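Local coordinates for protein putative phosphoribosyltransferase (Neisseria gonorrhoeae, PDB 5VOG) that probably acts as a phosphoribosyltransferase of the type I fold, and binds the alarmone ppGpp (guanosine-5',3'-tetraphosphate) and magnesium, at residues I50-L55 against I61-V66; D90-V95 against L122-D127. All coordinates share one frame; numbering follows the deposited sequence.

The two contacts follow one another along the chain within the phosphoribosyltransferase domain, with their centres about 17 Å apart. Contact 1 is a buried helix-to-strand packing; contact 2 is a partly exposed surface meeting of two loops round Val-92, with water and a magnesium ion at its edge. Strand 63-75 connects them, because the ring of Tyr-64, on the strand of contact 1, packs on Pro-93 of contact 2, with Tyr-64 CE1 3.9 Å from Pro-93 CG. Their ligand surroundings differ: the side chain of Arg-53 in contact 1 lies about 5 Å from a bound ppGpp, whereas Asp-90 in contact 2 directly coordinates a magnesium ion.

Contact 1: residues I50-L55 against I61-V66; sequences IPARML and IPIYAV
Ile-63 packs its side chain into the flank of the helix at Ala-52 and Arg-53, and both of its branches are used. CG1 stands beside the backbone N (chi1 -54°) and the chain runs on extended, which carries CD1 forward to the helix backbone: CD1 lies 3.6 Å from Ala-52 O and 3.6 Å from Arg-53 CA. The other branch, CG2, is turned to the methyl of Ala-52, with CG2 and CB 4.0 Å apart. The small alanine side chain thus meets one methyl, while the longer branch passes it to reach the main chain beyond.

Arg-53 crosses the isoleucine at about a right angle. Its CG is anti to the backbone N, and a bend at chi2 (58°) brings the aliphatic CD to the far end of the longer branch, 4.1 Å from Ile-63 CD1. Only the hydrocarbon part of the arginine serves this contact; its guanidinium group turns to the second subunit, where NH2 forms a salt bridge with Asp-167 of that subunit.

No hydrogen bond joins the segments, and the attachment is purely van der Waals. Behind the interface, Ala-52 and Ile-63 both also touch Ala-43 of the neighbouring strand 40-45. This is the interior of a beta-alpha-beta crossover, strand 40-45, helix 49-59 and strand 63-75, in the alpha/beta core of the type I phosphoribosyltransferase fold.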
loop_
_atom_site.group_PDB
_atom_site.type_symbol
_atom_site.label_atom_id
_atom_site.label_comp_id
_atom_site.label_asym_id
_atom_site.label_seq_id
_atom_site.Cartn_x
_atom_site.Cartn_y
_atom_site.Cartn_z
ATOM N N ILE A 50 -1.868 -0.103 3.425
ATOM C CA ILE A 50 -3.255 0.362 3.403
ATOM C C ILE A 50 -3.423 1.536 4.369
ATOM O O ILE A 50 -3.976 2.566 3.967
ATOM C CB ILE A 50 -4.238 -0.792 3.673
ATOM C CG1 ILE A 50 -4.120 -1.825 2.538
ATOM C CG2 ILE A 50 -5.657 -0.252 3.763
ATOM C CD1 ILE A 50 -5.058 -3.003 2.647
ATOM N N PRO A 51 -2.943 1.469 5.619
ATOM C CA PRO A 51 -2.975 2.680 6.466
ATOM C C PRO A 51 -2.345 3.910 5.824
ATOM O O PRO A 51 -2.900 5.013 5.952
ATOM C CB PRO A 51 -2.209 2.234 7.718
ATOM C CG PRO A 51 -2.504 0.782 7.816
ATOM C CD PRO A 51 -2.437 0.304 6.369
ATOM N N ALA A 52 -1.214 3.752 5.117
ATOM C CA ALA A 52 -0.565 4.915 4.508
ATOM C C ALA A 52 -1.417 5.514 3.394
ATOM O O ALA A 52 -1.538 6.741 3.295
ATOM C CB ALA A 52 0.824 4.548 3.981
ATOM N N ARG A 53 -2.004 4.678 2.529
ATOM C CA ARG A 53 -2.806 5.251 1.451
ATOM C C ARG A 53 -4.100 5.857 1.988
ATOM O O ARG A 53 -4.552 6.893 1.476
ATOM C CB ARG A 53 -3.091 4.206 0.369
ATOM C CG ARG A 53 -3.923 4.757 -0.803
ATOM C CD ARG A 53 -3.247 5.953 -1.474
ATOM N NE ARG A 53 -4.045 6.572 -2.536
ATOM C CZ ARG A 53 -5.030 7.441 -2.333
ATOM N NH1 ARG A 53 -5.376 7.802 -1.095
ATOM N NH2 ARG A 53 -5.675 7.957 -3.374
ATOM N N MET A 54 -4.683 5.269 3.041
ATOM C CA MET A 54 -5.804 5.931 3.704
ATOM C C MET A 54 -5.372 7.274 4.282
ATOM O O MET A 54 -6.088 8.277 4.161
ATOM C CB MET A 54 -6.378 5.039 4.810
ATOM C CG MET A 54 -7.126 3.804 4.311
ATOM S SD MET A 54 -7.617 2.843 5.762
ATOM C CE MET A 54 -8.741 1.651 5.030
ATOM N N LEU A 55 -4.194 7.313 4.910
ATOM C CA LEU A 55 -3.707 8.563 5.472
ATOM C C LEU A 55 -3.466 9.615 4.393
ATOM O O LEU A 55 -3.611 10.811 4.654
ATOM C CB LEU A 55 -2.438 8.286 6.270
ATOM C CG LEU A 55 -1.960 9.338 7.257
ATOM C CD1 LEU A 55 -3.061 9.763 8.237
ATOM C CD2 LEU A 55 -0.744 8.795 7.997
ATOM N N ILE A 61 0.398 13.884 1.053
ATOM C CA ILE A 61 1.844 13.870 0.856
ATOM C C ILE A 61 2.215 12.522 0.245
ATOM O O ILE A 61 1.506 11.528 0.468
ATOM C CB ILE A 61 2.602 14.135 2.172
ATOM C CG1 ILE A 61 2.192 13.132 3.259
ATOM C CG2 ILE A 61 2.365 15.563 2.649
ATOM C CD1 ILE A 61 2.887 13.355 4.594
ATOM N N PRO A 62 3.293 12.443 -0.534
ATOM C CA PRO A 62 3.617 11.188 -1.230
ATOM C C PRO A 62 4.021 10.073 -0.279
ATOM O O PRO A 62 4.591 10.314 0.792
ATOM C CB PRO A 62 4.795 11.578 -2.132
ATOM C CG PRO A 62 5.384 12.808 -1.481
ATOM C CD PRO A 62 4.209 13.538 -0.899
ATOM N N ILE A 63 3.761 8.834 -0.709
ATOM C CA ILE A 63 4.081 7.638 0.063
ATOM C C ILE A 63 5.297 6.968 -0.561
ATOM O O ILE A 63 5.208 6.393 -1.652
ATOM C CB ILE A 63 2.911 6.645 0.112
ATOM C CG1 ILE A 63 1.628 7.300 0.621
ATOM C CG2 ILE A 63 3.294 5.419 0.944
ATOM C CD1 ILE A 63 0.402 6.465 0.265
ATOM N N TYR A 64 6.419 7.001 0.142
ATOM C CA TYR A 64 7.552 6.141 -0.158
ATOM C C TYR A 64 7.385 4.825 0.601
ATOM O O TYR A 64 6.578 4.723 1.525
ATOM C CB TYR A 64 8.868 6.839 0.213
ATOM C CG TYR A 64 9.160 8.035 -0.676
ATOM C CD1 TYR A 64 10.029 7.924 -1.757
ATOM C CD2 TYR A 64 8.546 9.272 -0.449
ATOM C CE1 TYR A 64 10.284 9.011 -2.591
ATOM C CE2 TYR A 64 8.796 10.359 -1.266
ATOM C CZ TYR A 64 9.660 10.226 -2.342
ATOM O OH TYR A 64 9.903 11.313 -3.154
ATOM N N ALA A 65 8.148 3.805 0.200
ATOM C CA ALA A 65 7.928 2.477 0.763
ATOM C C ALA A 65 9.232 1.770 1.106
ATOM O O ALA A 65 10.214 1.841 0.364
ATOM C CB ALA A 65 7.125 1.592 -0.195
ATOM N N VAL A 66 9.224 1.086 2.248
ATOM C CA VAL A 66 10.208 0.073 2.594
ATOM C C VAL A 66 9.406 -1.155 2.997
ATOM O O VAL A 66 8.224 -1.056 3.327
ATOM C CB VAL A 66 11.155 0.512 3.740
ATOM C CG1 VAL A 66 11.882 1.807 3.374
ATOM C CG2 VAL A 66 10.377 0.673 5.052
#

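Contact 2: residues D90-V95 against L122-D127; sequences DPVPEV and LKEDFD. With MG (magnesium ion), chain F.
Val-92 sets CG2 against the carboxylate of Glu-124 and CG1 mainly against the ring of Phe-126, and forms the apolar centre of this loop-to-loop contact. Along 122-127, Lys-123 comes before the meeting point, its NZ in a salt bridge with Glu-120.

Glu-124 follows, its chain bent at chi2 (-71°), which lays the carboxylate against the valine. Val-92 CG2 sits over the carboxylate face, 3.4 Å from Glu-124 CD, and both oxygens are hydrogen-bonded to water. One water takes the N-H of Val-92, 2.8 Å from that N, and donates to Glu-124 OE1 at 2.9 Å, bridging backbone and carboxylate. A second water donates to Glu-124 OE2 at 2.7 Å and is also a ligand of the magnesium ion.

Asp-125 turns to Arg-97, which it shares with Glu-94 of the other loop, each acid forming a salt bridge to the guanidinium group. Phe-126 then brings its ring back to the valine from the opposing direction, with Val-92 CG1 3.8 Å from Phe-126 CE1 in an oblique approach. The ring also packs on Leu-96.

Asp-90 OD1 binds the magnesium directly at 2.1 Å, alongside four waters. Glu-124 is therefore a second-shell ligand, orienting one of those waters, while its OE2 remains 5.6 Å from Asp-90 OD1. That magnesium-bound water lies between the two carboxylates, with the cation to one side, which probably offsets their repulsion. The loops are thus joined by the packing of Val-92 and, for their polar groups, by water and metal, with no direct hydrogen bond.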
loop_
_atom_site.group_PDB
_atom_site.type_symbol
_atom_site.label_atom_id
_atom_site.label_comp_id
_atom_site.label_asym_id
_atom_site.label_seq_id
_atom_site.Cartn_x
_atom_site.Cartn_y
_atom_site.Cartn_z
ATOM N N ASP A 90 17.192 3.019 -1.021
ATOM C CA ASP A 90 18.628 3.065 -1.298
ATOM C C ASP A 90 18.879 3.705 -2.653
ATOM O O ASP A 90 18.527 3.104 -3.687
ATOM C CB ASP A 90 19.229 1.659 -1.302
ATOM C CG ASP A 90 19.139 0.982 0.030
ATOM O OD1 ASP A 90 19.363 1.659 1.051
ATOM O OD2 ASP A 90 18.847 -0.234 0.052
ATOM N N PRO A 91 19.446 4.914 -2.725
ATOM C CA PRO A 91 19.633 5.866 -1.632
ATOM C C PRO A 91 18.322 6.581 -1.361
ATOM O O PRO A 91 17.385 6.441 -2.150
ATOM C CB PRO A 91 20.671 6.838 -2.190
ATOM C CG PRO A 91 20.377 6.854 -3.652
ATOM C CD PRO A 91 19.998 5.429 -3.991
ATOM N N VAL A 92 18.253 7.346 -0.286
ATOM C CA VAL A 92 17.103 8.239 -0.119
ATOM C C VAL A 92 17.144 9.304 -1.210
ATOM O O VAL A 92 18.206 9.919 -1.430
ATOM C CB VAL A 92 17.117 8.873 1.269
ATOM C CG1 VAL A 92 16.028 9.931 1.371
ATOM C CG2 VAL A 92 16.914 7.807 2.336
ATOM N N PRO A 93 16.042 9.542 -1.923
ATOM C CA PRO A 93 16.050 10.553 -2.987
ATOM C C PRO A 93 16.386 11.934 -2.451
ATOM O O PRO A 93 16.075 12.278 -1.307
ATOM C CB PRO A 93 14.618 10.500 -3.534
ATOM C CG PRO A 93 14.151 9.121 -3.208
ATOM C CD PRO A 93 14.780 8.785 -1.887
ATOM N N GLU A 94 17.023 12.736 -3.307
ATOM C CA GLU A 94 17.491 14.047 -2.877
ATOM C C GLU A 94 16.341 14.958 -2.458
ATOM O O GLU A 94 16.529 15.824 -1.598
ATOM C CB GLU A 94 18.316 14.698 -3.988
ATOM C CG GLU A 94 19.375 15.662 -3.485
ATOM C CD GLU A 94 20.463 14.972 -2.671
ATOM O OE1 GLU A 94 20.717 13.765 -2.890
ATOM O OE2 GLU A 94 21.067 15.642 -1.810
ATOM N N VAL A 95 15.145 14.768 -3.028
ATOM C CA VAL A 95 14.012 15.626 -2.696
ATOM C C VAL A 95 13.604 15.480 -1.233
ATOM O O VAL A 95 12.921 16.359 -0.689
ATOM C CB VAL A 95 12.828 15.329 -3.649
ATOM C CG1 VAL A 95 12.189 13.986 -3.330
ATOM C CG2 VAL A 95 11.796 16.449 -3.607
ATOM N N LEU A 122 17.228 6.980 10.920
ATOM C CA LEU A 122 17.969 8.051 11.575
ATOM C C LEU A 122 19.390 8.185 11.046
ATOM O O LEU A 122 20.060 9.175 11.361
ATOM C CB LEU A 122 17.994 7.836 13.090
ATOM C CG LEU A 122 16.669 8.127 13.795
ATOM C CD1 LEU A 122 16.751 7.789 15.276
ATOM C CD2 LEU A 122 16.256 9.578 13.593
ATOM N N LYS A 123 19.870 7.212 10.268
ATOM C CA LYS A 123 21.151 7.344 9.585
ATOM C C LYS A 123 21.101 8.329 8.430
ATOM O O LYS A 123 22.158 8.703 7.908
ATOM C CB LYS A 123 21.609 5.986 9.064
ATOM C CG LYS A 123 21.863 4.966 10.150
ATOM C CD LYS A 123 22.209 3.629 9.540
ATOM C CE LYS A 123 22.655 2.641 10.594
ATOM N NZ LYS A 123 22.830 1.307 9.982
ATOM N N GLU A 124 19.911 8.752 8.021
ATOM C CA GLU A 124 19.735 9.591 6.849
ATOM C C GLU A 124 19.656 11.058 7.246
ATOM O O GLU A 124 19.604 11.413 8.425
ATOM C CB GLU A 124 18.473 9.184 6.083
ATOM C CG GLU A 124 18.372 7.698 5.757
ATOM C CD GLU A 124 19.350 7.246 4.690
ATOM O OE1 GLU A 124 19.973 8.106 4.024
ATOM O OE2 GLU A 124 19.483 6.019 4.511
ATOM N N ASP A 125 19.628 11.914 6.231
ATOM C CA ASP A 125 19.631 13.362 6.433
ATOM C C ASP A 125 18.209 13.915 6.351
ATOM O O ASP A 125 17.858 14.685 5.459
ATOM C CB ASP A 125 20.551 14.030 5.413
ATOM C CG ASP A 125 20.804 15.497 5.720
ATOM O OD1 ASP A 125 20.408 15.964 6.808
ATOM O OD2 ASP A 125 21.400 16.186 4.866
ATOM N N PHE A 126 17.378 13.487 7.294
ATOM C CA PHE A 126 16.044 14.041 7.469
ATOM C C PHE A 126 16.063 15.096 8.567
ATOM O O PHE A 126 16.918 15.085 9.454
ATOM C CB PHE A 126 15.029 12.955 7.841
ATOM C CG PHE A 126 14.894 11.852 6.827
ATOM C CD1 PHE A 126 14.530 12.128 5.517
ATOM C CD2 PHE A 126 15.081 10.529 7.199
ATOM C CE1 PHE A 126 14.391 11.106 4.587
ATOM C CE2 PHE A 126 14.935 9.494 6.271
ATOM C CZ PHE A 126 14.593 9.790 4.966
ATOM N N ASP A 127 15.095 16.008 8.503
ATOM C CA ASP A 127 14.870 16.947 9.595
ATOM C C ASP A 127 14.178 16.231 10.750
ATOM O O ASP A 127 14.825 15.865 11.738
ATOM C CB ASP A 127 14.046 18.144 9.111
ATOM C CG ASP A 127 13.808 19.176 10.201
ATOM O OD1 ASP A 127 14.363 19.023 11.307
ATOM O OD2 ASP A 127 13.064 20.147 9.949
HETATM MG MG MG F . 20.791 2.660 2.233
HETATM O O HOH W 1 20.628 7.453 1.285
HETATM O O HOH W 2 19.222 4.273 2.522
HETATM O O HOH W 3 20.205 2.077 4.514
HETATM O O HOH W 4 21.801 3.107 0.142
HETATM O O HOH W 5 21.870 1.031 1.660
#